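Local coordinates for protein CD160 antigen (Homo sapiens, PDB 6NGG) that delivers stimulatory or inhibitory signals in immune cells as a receptor for MHC class I molecules and for TNFRSF14, at residues T20-K25 / G64-S68; F31-K37 / S48-L54; H81-C87 / Q99-I105. The protein carries 1 engineered substitution. All coordinates share one frame; numbering follows the deposited sequence.

All three contacts lie in the single V-type immunoglobulin domain of this chain, and together they sample both of its sheets. Contact 1 belongs to one sheet; contacts 2 and 3 share the other, where strands 31-37 and 83-91 are neighbours and C36 N lies 2.8 Å from Q86 O, a probable hydrogen bond. Across the sandwich, V21 CG2 of contact 1 packs against CG of the engineered M33 in contact 2 at 3.6 Å. Centre to centre, contact 2 is about 15 Å from contact 1 and about 13 Å from contact 3. Contacts 1 and 3, about 21 Å apart between centres, do not touch and lie on opposite sides of the chain's centre.

Contact 1 (T20-K25 / G64-S68); sequences TVWHKK and GEISS
S68 OG is gripped by two groups: H23 NE2 stands 2.9 Å from S68 OG across the contact, and the guanidinium of R56 supplies a second hydrogen bond. The hydroxyl meets the imidazole at its edge, near the ring plane. On the far side of the same ring, H23 ND1 donates to K24 O at 3.0 Å, and with both nitrogens engaged the rotation of the ring is fixed. A chi1 of 51°, which places CG between the backbone N and the carbonyl carbon, brings the imidazole against the other segment, where I66 C and S67 N cover one face.

Register comes from the antiparallel hydrogen-bonded pair V21-S68, in which V21 N to S68 O and S68 N to V21 O both measure 2.9 Å. At the next, non-hydrogen-bonded pair, S67 CB sits 3.9 Å from the centroid of the six-membered ring of W22 and 20° off its normal, a CH-pi contact. I66 CD1 reaches the rim of that indole at W22 CZ3 (3.8 Å), while W22 NE1 bonds T5.

Strand 14-22 runs between strands 3-11 and 67-74 in its sheet, and V21 and S68 both turn inward onto F31 of strand 31-37 in the facing sheet.

Contact 2 (F31-K37 / S48-L54); sequences FVMFLCK and SLKQLRL. Engineered in segment 31-37: M33 (natural residue Val).
M33 and L52 form an antiparallel hydrogen-bonded pair: M33 N to L52 O is 3.0 Å and nearly straight at 175°, and L52 N to M33 O is 2.8 Å. Their side chains lie side by side and point the same way. M33 is an engineered residue, valine in the natural sequence. Its thioether bends at chi3 (-72°), which carries CE to L52 CD2 at 4.1 Å and to L54 CD2 at a similar separation, a fairly loose meeting of carbons. On this face, which looks into the sandwich, L35 packs on C19 and F72 of the opposite sheet.

Toward S48 the pairing changes and the packing tightens. The L35 N to K50 O bond lengthens to 3.2 Å, whereas L49 N returns to L35 O at 2.9 Å. S48 CB fits close here, 3.3 Å from L35 O and 3.7 Å from F34 CB. F34 is buried: its CB makes that contact, while its ring leads away from the other segment and is covered by P45 and C43, the latter disulfide-bonded to C36.

The solvent side is marked by Q51 and R53, both exposed. R53 nevertheless lies close on the buried V32: its aliphatic part crosses the valine, with R53 CG 3.8 Å from V32 CG2, and V32 CB lies over one face of the guanidinium. Q51 NE2 approaches the same methyl.

Chemically, the hydrogen bonds between the segments are all main chain to main chain, while side chains meet mostly through carbon, with V32 also under the R53 guanidinium. Polar ends turn to other partners: K50 NZ reaches M71 O in the facing sheet, S48 OG stays local at P45 O, and K37 NZ of the neighbouring strand goes to S82 O. The pairing of these strands therefore rests on backbone bonds, not on polar side chains.

Contact 3 (H81-C87 / Q99-I105); sequences HSGTYQC and QGHFFSI
Y85 and F103 pair across a beta hairpin of the immunoglobulin fold, formed by strands 83-91 and 97-107. Y85 N donates to F103 O at 2.8 Å and 175°, and F103 N returns to Y85 O; G83 and I105 exchange a matching pair of bonds. Beyond them, G100 N is satisfied by C87 O at 2.7 Å.

The phenol of Y85 donates to H81 O, four residues earlier, with 2.6 Å between Y85 OH and H81 O: a tyrosine corner. Y85 CE1 also packs on I105 CD1 (3.8 Å), the two side chains crossing at a slant. Y85 CB stands over the face of F103, 3.9 Å from the ring centroid, a CH-pi contact. The two rings themselves are near parallel, with planes at 16°, but offset so far that they hardly overlap.

On the outer face the Q86 amide stacks on F102, with planes 28° apart. Q99 NE2 is placed to donate to Q86 OE1, although that assignment is doubtful because the acceptor G100 O also crowds Q86 OE1.

C87, disulfide-bonded to C19 of the other sheet, has its amide satisfied by solvent: one water accepts from C87 N at 2.9 Å and donates to H101 O at 2.7 Å.

Contact 1 (T20-K25 / G64-S68)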
loop_
_atom_site.group_PDB
_atom_site.type_symbol
_atom_site.label_atom_id
_atom_site.label_comp_id
_atom_site.label_asym_id
_atom_site.label_seq_id
_atom_site.Cartn_x
_atom_site.Cartn_y
_atom_site.Cartn_z
ATOM N N THR A 20 -3.726 -3.363 -2.027
ATOM C CA THR A 20 -4.361 -4.679 -2.036
ATOM C C THR A 20 -3.737 -5.509 -3.112
ATOM O O THR A 20 -3.726 -5.120 -4.304
ATOM C CB THR A 20 -5.861 -4.591 -2.251
ATOM O OG1 THR A 20 -6.357 -3.649 -1.372
ATOM C CG2 THR A 20 -6.536 -5.908 -1.974
ATOM N N VAL A 21 -3.071 -6.542 -2.679
ATOM C CA VAL A 21 -2.572 -7.563 -3.568
ATOM C C VAL A 21 -3.621 -8.641 -3.745
ATOM O O VAL A 21 -4.108 -9.170 -2.796
ATOM C CB VAL A 21 -1.288 -8.226 -2.991
ATOM C CG1 VAL A 21 -0.791 -9.319 -3.906
ATOM C CG2 VAL A 21 -0.214 -7.196 -2.704
ATOM N N TRP A 22 -3.899 -8.957 -4.990
ATOM C CA TRP A 22 -4.800 -10.015 -5.374
ATOM C C TRP A 22 -3.972 -11.220 -5.819
ATOM O O TRP A 22 -2.917 -11.083 -6.491
ATOM C CB TRP A 22 -5.713 -9.576 -6.506
ATOM C CG TRP A 22 -6.533 -8.373 -6.062
ATOM C CD1 TRP A 22 -6.142 -7.078 -6.057
ATOM C CD2 TRP A 22 -7.828 -8.412 -5.502
ATOM N NE1 TRP A 22 -7.126 -6.276 -5.532
ATOM C CE2 TRP A 22 -8.175 -7.077 -5.163
ATOM C CE3 TRP A 22 -8.699 -9.458 -5.125
ATOM C CZ2 TRP A 22 -9.389 -6.749 -4.503
ATOM C CZ3 TRP A 22 -9.915 -9.132 -4.487
ATOM C CH2 TRP A 22 -10.261 -7.780 -4.227
ATOM N N HIS A 23 -4.433 -12.376 -5.392
ATOM C CA HIS A 23 -3.693 -13.613 -5.563
ATOM C C HIS A 23 -4.625 -14.796 -5.503
ATOM O O HIS A 23 -5.685 -14.707 -4.992
ATOM C CB HIS A 23 -2.653 -13.722 -4.457
ATOM C CG HIS A 23 -3.167 -13.521 -3.060
ATOM N ND1 HIS A 23 -3.861 -14.483 -2.372
ATOM C CD2 HIS A 23 -2.962 -12.504 -2.182
ATOM C CE1 HIS A 23 -4.136 -14.041 -1.152
ATOM N NE2 HIS A 23 -3.552 -12.857 -1.005
ATOM N N LYS A 24 -4.230 -15.885 -6.119
ATOM C CA LYS A 24 -4.871 -17.162 -5.854
ATOM C C LYS A 24 -4.897 -17.514 -4.409
ATOM O O LYS A 24 -3.944 -17.204 -3.641
ATOM C CB LYS A 24 -4.062 -18.260 -6.505
ATOM C CG LYS A 24 -4.705 -18.795 -7.706
ATOM C CD LYS A 24 -4.297 -18.078 -8.911
ATOM C CE LYS A 24 -4.265 -19.118 -10.020
ATOM N NZ LYS A 24 -4.000 -18.413 -11.304
ATOM N N LYS A 25 -5.907 -18.275 -4.058
ATOM C CA LYS A 25 -6.071 -18.688 -2.695
ATOM C C LYS A 25 -4.883 -19.475 -2.139
ATOM O O LYS A 25 -4.567 -19.405 -0.951
ATOM C CB LYS A 25 -7.396 -19.445 -2.529
ATOM C CG LYS A 25 -7.380 -20.825 -3.130
ATOM C CD LYS A 25 -8.739 -21.505 -3.073
ATOM C CE LYS A 25 -8.636 -22.834 -3.833
ATOM N NZ LYS A 25 -9.705 -23.726 -3.388
ATOM N N GLY A 64 -7.834 -11.838 3.250
ATOM C CA GLY A 64 -8.916 -12.310 2.362
ATOM C C GLY A 64 -8.546 -13.649 1.721
ATOM O O GLY A 64 -7.391 -14.039 1.688
ATOM N N GLU A 65 -9.549 -14.309 1.174
ATOM C CA GLU A 65 -9.361 -15.556 0.469
ATOM C C GLU A 65 -8.472 -15.406 -0.760
ATOM O O GLU A 65 -7.633 -16.251 -0.970
ATOM C CB GLU A 65 -10.700 -16.186 0.091
ATOM C CG GLU A 65 -10.581 -17.611 -0.435
ATOM C CD GLU A 65 -11.939 -18.281 -0.671
ATOM O OE1 GLU A 65 -12.941 -17.616 -0.926
ATOM O OE2 GLU A 65 -12.002 -19.494 -0.609
ATOM N N ILE A 66 -8.675 -14.351 -1.562
ATOM C CA ILE A 66 -7.844 -14.099 -2.766
ATOM C C ILE A 66 -7.163 -12.741 -2.714
ATOM O O ILE A 66 -6.824 -12.190 -3.768
ATOM C CB ILE A 66 -8.702 -14.131 -4.070
ATOM C CG1 ILE A 66 -9.878 -13.124 -3.924
ATOM C CG2 ILE A 66 -9.228 -15.541 -4.394
ATOM C CD1 ILE A 66 -10.541 -12.819 -5.253
ATOM N N SER A 67 -7.018 -12.168 -1.513
ATOM C CA SER A 67 -6.399 -10.881 -1.365
ATOM C C SER A 67 -5.720 -10.597 -0.009
ATOM O O SER A 67 -5.976 -11.183 0.997
ATOM C CB SER A 67 -7.451 -9.759 -1.665
ATOM O OG SER A 67 -8.414 -9.748 -0.614
ATOM N N SER A 68 -4.831 -9.628 -0.043
ATOM C CA SER A 68 -4.127 -9.223 1.163
ATOM C C SER A 68 -4.022 -7.719 1.167
ATOM O O SER A 68 -3.608 -7.150 0.127
ATOM C CB SER A 68 -2.715 -9.811 1.107
ATOM O OG SER A 68 -2.690 -11.235 1.268
#

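Contact 2 (F31-K37 / S48-L54)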
loop_
_atom_site.group_PDB
_atom_site.type_symbol
_atom_site.label_atom_id
_atom_site.label_comp_id
_atom_site.label_asym_id
_atom_site.label_seq_id
_atom_site.Cartn_x
_atom_site.Cartn_y
_atom_site.Cartn_z
ATOM N N PHE A 31 5.128 -13.034 0.304
ATOM C CA PHE A 31 5.427 -11.710 -0.295
ATOM C C PHE A 31 5.321 -10.651 0.803
ATOM O O PHE A 31 4.612 -10.834 1.776
ATOM C CB PHE A 31 4.532 -11.333 -1.509
ATOM C CG PHE A 31 3.070 -11.348 -1.230
ATOM C CD1 PHE A 31 2.418 -10.227 -0.632
ATOM C CD2 PHE A 31 2.319 -12.463 -1.552
ATOM C CE1 PHE A 31 1.086 -10.242 -0.364
ATOM C CE2 PHE A 31 0.945 -12.470 -1.268
ATOM C CZ PHE A 31 0.321 -11.343 -0.684
ATOM N N VAL A 32 6.053 -9.564 0.627
ATOM C CA VAL A 32 5.928 -8.359 1.436
ATOM C C VAL A 32 5.305 -7.259 0.592
ATOM O O VAL A 32 5.612 -7.101 -0.587
ATOM C CB VAL A 32 7.297 -7.929 2.024
ATOM C CG1 VAL A 32 8.320 -7.640 0.922
ATOM C CG2 VAL A 32 7.175 -6.746 2.955
ATOM N N MET A 33 4.398 -6.522 1.227
ATOM C CA MET A 33 3.720 -5.363 0.663
ATOM C C MET A 33 4.333 -4.134 1.288
ATOM O O MET A 33 4.706 -4.135 2.444
ATOM C CB MET A 33 2.223 -5.376 1.000
ATOM C CG MET A 33 1.424 -6.585 0.426
ATOM S SD MET A 33 -0.375 -6.669 0.989
ATOM C CE MET A 33 -0.231 -7.156 2.688
ATOM N N PHE A 34 4.393 -3.060 0.527
ATOM C CA PHE A 34 4.923 -1.789 1.033
ATOM C C PHE A 34 4.456 -0.592 0.194
ATOM O O PHE A 34 4.029 -0.707 -0.898
ATOM C CB PHE A 34 6.468 -1.872 1.164
ATOM C CG PHE A 34 7.201 -2.391 -0.098
ATOM C CD1 PHE A 34 7.320 -3.754 -0.357
ATOM C CD2 PHE A 34 7.786 -1.500 -0.981
ATOM C CE1 PHE A 34 7.960 -4.213 -1.474
ATOM C CE2 PHE A 34 8.450 -1.951 -2.106
ATOM C CZ PHE A 34 8.500 -3.316 -2.368
ATOM N N LEU A 35 4.509 0.562 0.801
ATOM C CA LEU A 35 4.012 1.768 0.204
ATOM C C LEU A 35 5.165 2.727 0.258
ATOM O O LEU A 35 5.735 2.950 1.338
ATOM C CB LEU A 35 2.847 2.304 1.087
ATOM C CG LEU A 35 2.389 3.752 0.712
ATOM C CD1 LEU A 35 1.648 3.737 -0.624
ATOM C CD2 LEU A 35 1.540 4.359 1.715
ATOM N N CYS A 36 5.481 3.311 -0.895
ATOM C CA CYS A 36 6.552 4.321 -0.992
ATOM C C CYS A 36 6.024 5.690 -1.440
ATOM O O CYS A 36 4.968 5.776 -2.095
ATOM C CB CYS A 36 7.597 3.829 -2.006
ATOM S SG CYS A 36 8.559 2.382 -1.510
ATOM N N LYS A 37 6.742 6.739 -1.024
ATOM C CA LYS A 37 6.451 8.125 -1.325
ATOM C C LYS A 37 7.629 8.762 -2.033
ATOM O O LYS A 37 8.699 8.844 -1.464
ATOM C CB LYS A 37 6.119 8.887 -0.076
ATOM C CG LYS A 37 5.707 10.320 -0.307
ATOM C CD LYS A 37 5.376 11.005 1.020
ATOM C CE LYS A 37 4.983 12.434 0.737
ATOM N NZ LYS A 37 6.114 13.214 0.178
ATOM N N SER A 48 10.365 2.370 2.423
ATOM C CA SER A 48 8.907 2.493 2.466
ATOM C C SER A 48 8.451 3.244 3.669
ATOM O O SER A 48 9.076 3.169 4.707
ATOM C CB SER A 48 8.222 1.092 2.514
ATOM O OG SER A 48 8.458 0.410 3.769
ATOM N N LEU A 49 7.285 3.852 3.574
ATOM C CA LEU A 49 6.600 4.411 4.765
ATOM C C LEU A 49 6.032 3.338 5.661
ATOM O O LEU A 49 5.875 3.551 6.847
ATOM C CB LEU A 49 5.462 5.302 4.359
ATOM C CG LEU A 49 5.832 6.456 3.440
ATOM C CD1 LEU A 49 4.587 7.220 3.066
ATOM C CD2 LEU A 49 6.842 7.361 4.114
ATOM N N LYS A 50 5.683 2.196 5.094
ATOM C CA LYS A 50 5.123 1.108 5.838
ATOM C C LYS A 50 5.252 -0.208 5.039
ATOM O O LYS A 50 5.099 -0.208 3.833
ATOM C CB LYS A 50 3.686 1.419 6.159
ATOM C CG LYS A 50 3.094 0.298 7.006
ATOM C CD LYS A 50 1.741 0.607 7.584
ATOM C CE LYS A 50 1.378 -0.480 8.579
ATOM N NZ LYS A 50 0.024 -0.201 9.101
ATOM N N GLN A 51 5.621 -1.303 5.698
ATOM C CA GLN A 51 5.708 -2.618 5.019
ATOM C C GLN A 51 4.935 -3.630 5.821
ATOM O O GLN A 51 4.665 -3.383 6.990
ATOM C CB GLN A 51 7.112 -3.113 4.892
ATOM C CG GLN A 51 7.946 -3.212 6.188
ATOM C CD GLN A 51 9.337 -3.702 5.912
ATOM O OE1 GLN A 51 10.271 -2.967 6.000
ATOM N NE2 GLN A 51 9.471 -4.937 5.548
ATOM N N LEU A 52 4.570 -4.752 5.215
ATOM C CA LEU A 52 3.770 -5.711 5.950
ATOM C C LEU A 52 3.852 -7.045 5.291
ATOM O O LEU A 52 3.654 -7.126 4.068
ATOM C CB LEU A 52 2.305 -5.254 5.988
ATOM C CG LEU A 52 1.328 -6.171 6.709
ATOM C CD1 LEU A 52 1.687 -6.339 8.155
ATOM C CD2 LEU A 52 -0.106 -5.679 6.496
ATOM N N ARG A 53 4.145 -8.070 6.100
ATOM C CA ARG A 53 4.035 -9.503 5.688
ATOM C C ARG A 53 2.926 -10.097 6.534
ATOM O O ARG A 53 2.994 -10.094 7.734
ATOM C CB ARG A 53 5.338 -10.281 5.937
ATOM C CG ARG A 53 6.600 -9.571 5.440
ATOM C CD ARG A 53 7.902 -10.146 5.988
ATOM N NE ARG A 53 8.907 -10.263 4.921
ATOM C CZ ARG A 53 8.896 -11.218 3.973
ATOM N NH1 ARG A 53 7.944 -12.176 3.935
ATOM N NH2 ARG A 53 9.843 -11.225 3.044
ATOM N N LEU A 54 1.883 -10.585 5.911
ATOM C CA LEU A 54 0.664 -10.864 6.624
ATOM C C LEU A 54 0.603 -12.336 6.999
ATOM O O LEU A 54 0.816 -13.212 6.160
ATOM C CB LEU A 54 -0.491 -10.457 5.698
ATOM C CG LEU A 54 -1.829 -10.020 6.266
ATOM C CD1 LEU A 54 -1.750 -8.991 7.386
ATOM C CD2 LEU A 54 -2.678 -9.549 5.080
#

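Contact 3 (H81-C87 / Q99-I105)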
loop_
_atom_site.group_PDB
_atom_site.type_symbol
_atom_site.label_atom_id
_atom_site.label_comp_id
_atom_site.label_asym_id
_atom_site.label_seq_id
_atom_site.Cartn_x
_atom_site.Cartn_y
_atom_site.Cartn_z
ATOM N N HIS A 81 2.891 15.323 3.867
ATOM C CA HIS A 81 2.253 14.219 3.103
ATOM C C HIS A 81 1.992 14.445 1.616
ATOM O O HIS A 81 1.537 13.510 0.938
ATOM C CB HIS A 81 0.947 13.794 3.806
ATOM C CG HIS A 81 1.158 13.391 5.206
ATOM N ND1 HIS A 81 0.824 14.211 6.255
ATOM C CD2 HIS A 81 1.783 12.322 5.741
ATOM C CE1 HIS A 81 1.198 13.650 7.382
ATOM N NE2 HIS A 81 1.755 12.489 7.101
ATOM N N SER A 82 2.169 15.677 1.146
ATOM C CA SER A 82 2.031 16.018 -0.250
ATOM C C SER A 82 3.087 15.273 -1.000
ATOM O O SER A 82 4.221 15.368 -0.660
ATOM C CB SER A 82 2.343 17.502 -0.517
ATOM O OG SER A 82 1.258 18.269 -0.267
ATOM N N GLY A 83 2.698 14.600 -2.054
ATOM C CA GLY A 83 3.620 13.940 -2.996
ATOM C C GLY A 83 2.970 12.784 -3.710
ATOM O O GLY A 83 1.750 12.618 -3.629
ATOM N N THR A 84 3.816 11.909 -4.274
ATOM C CA THR A 84 3.425 10.883 -5.194
ATOM C C THR A 84 3.731 9.549 -4.494
ATOM O O THR A 84 4.827 9.406 -3.898
ATOM C CB THR A 84 4.174 11.006 -6.550
ATOM O OG1 THR A 84 3.664 12.141 -7.271
ATOM C CG2 THR A 84 3.891 9.806 -7.436
ATOM N N TYR A 85 2.729 8.689 -4.453
ATOM C CA TYR A 85 2.820 7.433 -3.752
ATOM C C TYR A 85 2.647 6.232 -4.692
ATOM O O TYR A 85 2.039 6.318 -5.734
ATOM C CB TYR A 85 1.710 7.359 -2.692
ATOM C CG TYR A 85 1.789 8.342 -1.536
ATOM C CD1 TYR A 85 1.370 9.692 -1.682
ATOM C CD2 TYR A 85 2.268 7.960 -0.307
ATOM C CE1 TYR A 85 1.404 10.574 -0.607
ATOM C CE2 TYR A 85 2.282 8.845 0.786
ATOM C CZ TYR A 85 1.891 10.178 0.605
ATOM O OH TYR A 85 1.916 11.087 1.662
ATOM N N GLN A 86 3.156 5.097 -4.259
ATOM C CA GLN A 86 3.017 3.852 -4.984
ATOM C C GLN A 86 3.031 2.700 -4.017
ATOM O O GLN A 86 3.895 2.635 -3.129
ATOM C CB GLN A 86 4.151 3.701 -5.998
ATOM C CG GLN A 86 3.908 2.538 -6.954
ATOM C CD GLN A 86 4.992 2.313 -7.991
ATOM O OE1 GLN A 86 4.649 1.967 -9.141
ATOM N NE2 GLN A 86 6.262 2.486 -7.636
ATOM N N CYS A 87 2.064 1.822 -4.225
ATOM C CA CYS A 87 1.969 0.494 -3.578
ATOM C C CYS A 87 2.840 -0.494 -4.370
ATOM O O CYS A 87 2.714 -0.589 -5.610
ATOM C CB CYS A 87 0.529 -0.031 -3.647
ATOM S SG CYS A 87 -0.707 0.920 -2.686
ATOM N N GLN A 99 3.874 -3.700 -9.077
ATOM C CA GLN A 99 3.821 -2.283 -8.757
ATOM C C GLN A 99 2.397 -1.856 -8.991
ATOM O O GLN A 99 1.762 -2.306 -9.949
ATOM C CB GLN A 99 4.635 -1.504 -9.761
ATOM C CG GLN A 99 6.122 -1.668 -9.761
ATOM C CD GLN A 99 6.680 -0.926 -10.967
ATOM O OE1 GLN A 99 7.207 -1.534 -11.905
ATOM N NE2 GLN A 99 6.494 0.391 -10.986
ATOM N N GLY A 100 1.926 -0.949 -8.172
ATOM C CA GLY A 100 0.690 -0.292 -8.413
ATOM C C GLY A 100 0.846 0.940 -9.265
ATOM O O GLY A 100 1.964 1.328 -9.627
ATOM N N HIS A 101 -0.271 1.605 -9.552
ATOM C CA HIS A 101 -0.208 2.888 -10.297
ATOM C C HIS A 101 0.164 3.985 -9.346
ATOM O O HIS A 101 -0.108 3.889 -8.172
ATOM C CB HIS A 101 -1.570 3.243 -10.898
ATOM C CG HIS A 101 -1.970 2.325 -11.991
ATOM N ND1 HIS A 101 -3.243 1.820 -12.118
ATOM C CD2 HIS A 101 -1.253 1.808 -13.015
ATOM C CE1 HIS A 101 -3.298 1.041 -13.185
ATOM N NE2 HIS A 101 -2.103 1.016 -13.742
ATOM N N PHE A 102 0.708 5.071 -9.852
ATOM C CA PHE A 102 1.127 6.186 -8.983
ATOM C C PHE A 102 -0.098 6.995 -8.627
ATOM O O PHE A 102 -0.943 7.149 -9.478
ATOM C CB PHE A 102 2.135 7.059 -9.770
ATOM C CG PHE A 102 3.472 6.377 -9.980
ATOM C CD1 PHE A 102 4.353 6.259 -8.944
ATOM C CD2 PHE A 102 3.836 5.854 -11.210
ATOM C CE1 PHE A 102 5.571 5.643 -9.105
ATOM C CE2 PHE A 102 5.061 5.195 -11.369
ATOM C CZ PHE A 102 5.933 5.109 -10.318
ATOM N N PHE A 103 -0.212 7.515 -7.391
ATOM C CA PHE A 103 -1.250 8.476 -7.095
ATOM C C PHE A 103 -0.719 9.588 -6.252
ATOM O O PHE A 103 0.401 9.457 -5.713
ATOM C CB PHE A 103 -2.448 7.754 -6.418
ATOM C CG PHE A 103 -2.109 7.056 -5.135
ATOM C CD1 PHE A 103 -1.555 5.762 -5.148
ATOM C CD2 PHE A 103 -2.332 7.679 -3.903
ATOM C CE1 PHE A 103 -1.285 5.117 -3.946
ATOM C CE2 PHE A 103 -2.053 7.028 -2.708
ATOM C CZ PHE A 103 -1.539 5.730 -2.746
ATOM N N SER A 104 -1.489 10.655 -6.051
ATOM C CA SER A 104 -0.903 11.804 -5.317
ATOM C C SER A 104 -1.847 12.324 -4.318
ATOM O O SER A 104 -3.099 12.286 -4.537
ATOM C CB SER A 104 -0.567 12.988 -6.266
ATOM O OG SER A 104 0.067 12.545 -7.420
ATOM N N ILE A 105 -1.233 12.819 -3.237
ATOM C CA ILE A 105 -1.857 13.617 -2.242
ATOM C C ILE A 105 -1.337 15.049 -2.435
ATOM O O ILE A 105 -0.105 15.284 -2.520
ATOM C CB ILE A 105 -1.501 13.171 -0.812
ATOM C CG1 ILE A 105 -2.309 12.001 -0.356
ATOM C CG2 ILE A 105 -1.877 14.218 0.220
ATOM C CD1 ILE A 105 -2.298 10.845 -1.250
HETATM O O HOH W 1 -0.056 2.222 -6.088
#